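Local structure of lipoprotein (Colwellia psychrerythraea, 3O0Y) at residues V319-L324 with G335-A340. The protein is a putative lipoprotein of unknown function whose family belongs to a clan of metallopeptidase-like folds, although no peptidase activity is established for it. Residues are numbered along the deposited sequence; the frame is centred on the assembly and turned at random.
Sequences VMNEIL and GERMVA
Arg337 reaches across from helix 334-342 and takes hold of Asn321 on helix 302-326, with both terminal nitrogens on one oxygen. NH1 and NH2 of Arg337 lie 2.9 and 2.8 Å from Asn321 OD1, a forked, end-on grip. The oxygen sits in the guanidinium plane, while the amide plane is turned 73° against it, and neither N-H is straight. Asn321 starts off along the flank of its helix; with CG anti to the backbone N (chi1 179°), the amide swings over to the arginine. Leu324 closes in from another direction: its CD1 rides over one guanidinium face, off-centre, and its CB comes 3.6 Å from Arg337 NH1. Val334, Leu341, Tyr329 and, from helix 491-515, Leu495 also touch this leucine.

The methionine side is looser. Met320 CE meets Met338 SD at 3.9 Å, the two chains crossing at about a right angle, and Leu324 CD2 stays 4.5 Å from that sulfur. Asn321 is the touching residue that is partly exposed; the other four are buried. The axes of the two segments, on consecutive helices joined by a short loop, pass 11.1 Å apart at 50°, so long side chains do the bridging.

Arg337 also ties in that loop, giving NH1 to Tyr329 O and NE to Thr333 O. With an alanine in its place, Asn321 OD1 and both loop carbonyls would probably lose these donors, and a gap would open beside Leu324. In the deposited protein the buried guanidinium is met by three neutral oxygens, whose dipoles probably stabilise its positive charge, with no carboxylate among these partners.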
# COMPACT_ATOMS: atom_id res chain seq x y z
N VAL A 319 27.34 6.43 -6.57
CA VAL A 319 26.93 6.65 -7.95
C VAL A 319 26.43 8.08 -8.15
O VAL A 319 26.78 8.75 -9.14
CB VAL A 319 25.83 5.61 -8.41
CG1 VAL A 319 25.33 5.97 -9.79
CG2 VAL A 319 26.42 4.17 -8.37
N MET A 320 25.50 8.50 -7.34
CA MET A 320 24.97 9.87 -7.40
C MET A 320 26.09 10.90 -7.32
O MET A 320 26.07 11.87 -8.03
CB MET A 320 23.97 10.08 -6.24
CG MET A 320 22.68 9.30 -6.40
SD MET A 320 21.52 9.41 -4.93
CE MET A 320 20.87 11.11 -5.28
N ASN A 321 27.07 10.71 -6.41
CA ASN A 321 28.24 11.63 -6.37
C ASN A 321 28.91 11.81 -7.72
O ASN A 321 29.27 12.93 -8.13
CB ASN A 321 29.20 11.21 -5.27
CG ASN A 321 30.41 12.09 -5.19
OD1 ASN A 321 30.32 13.27 -4.82
ND2 ASN A 321 31.60 11.48 -5.42
N GLU A 322 29.11 10.72 -8.46
CA GLU A 322 29.76 10.83 -9.75
C GLU A 322 28.98 11.66 -10.78
O GLU A 322 29.53 12.48 -11.52
CB GLU A 322 30.00 9.47 -10.39
CG GLU A 322 30.94 8.59 -9.65
CD GLU A 322 32.34 9.09 -9.51
OE1 GLU A 322 32.79 9.95 -10.28
OE2 GLU A 322 33.02 8.54 -8.61
N ILE A 323 27.68 11.44 -10.79
CA ILE A 323 26.84 12.19 -11.70
C ILE A 323 26.83 13.65 -11.31
O ILE A 323 26.89 14.52 -12.17
CB ILE A 323 25.44 11.54 -11.75
CG1 ILE A 323 25.52 10.10 -12.25
CG2 ILE A 323 24.39 12.40 -12.46
CD1 ILE A 323 24.25 9.31 -11.98
N LEU A 324 26.67 13.94 -9.99
CA LEU A 324 26.74 15.29 -9.49
C LEU A 324 28.01 16.03 -9.87
O LEU A 324 27.96 17.17 -10.33
CB LEU A 324 26.48 15.35 -7.96
CG LEU A 324 25.02 15.15 -7.55
CD1 LEU A 324 24.96 14.61 -6.13
CD2 LEU A 324 24.17 16.46 -7.76
N GLY A 335 23.24 14.45 -0.14
CA GLY A 335 22.06 15.04 0.35
C GLY A 335 22.01 16.55 0.30
O GLY A 335 21.00 17.13 -0.12
N GLU A 336 23.11 17.18 0.70
CA GLU A 336 23.21 18.61 0.64
C GLU A 336 23.04 19.09 -0.77
O GLU A 336 22.42 20.14 -0.99
CB GLU A 336 24.55 19.06 1.20
CG GLU A 336 24.45 19.05 2.75
CD GLU A 336 25.78 19.02 3.47
OE1 GLU A 336 26.86 18.85 2.85
OE2 GLU A 336 25.72 19.06 4.73
N ARG A 337 23.65 18.36 -1.69
CA ARG A 337 23.59 18.77 -3.09
C ARG A 337 22.16 18.65 -3.65
O ARG A 337 21.67 19.53 -4.40
CB ARG A 337 24.63 18.02 -3.94
CG ARG A 337 26.01 18.69 -3.81
CD ARG A 337 27.12 17.94 -4.46
NE ARG A 337 27.47 16.76 -3.66
CZ ARG A 337 28.26 15.75 -4.06
NH1 ARG A 337 28.80 15.74 -5.27
NH2 ARG A 337 28.53 14.71 -3.23
N MET A 338 21.45 17.58 -3.28
CA MET A 338 20.08 17.43 -3.71
C MET A 338 19.15 18.50 -3.12
O MET A 338 18.25 19.02 -3.80
CB MET A 338 19.58 16.02 -3.40
CG MET A 338 20.33 14.88 -4.14
SD MET A 338 20.39 14.97 -5.94
CE MET A 338 18.61 14.94 -6.31
N VAL A 339 19.40 18.87 -1.87
CA VAL A 339 18.68 20.02 -1.27
C VAL A 339 18.90 21.31 -2.03
O VAL A 339 17.96 22.04 -2.30
CB VAL A 339 19.09 20.17 0.19
CG1 VAL A 339 18.62 21.51 0.70
CG2 VAL A 339 18.56 18.99 1.01
N ALA A 340 20.15 21.57 -2.43
CA ALA A 340 20.51 22.73 -3.20
C ALA A 340 19.79 22.72 -4.56
O ALA A 340 19.24 23.74 -4.97
CB ALA A 340 22.08 22.80 -3.47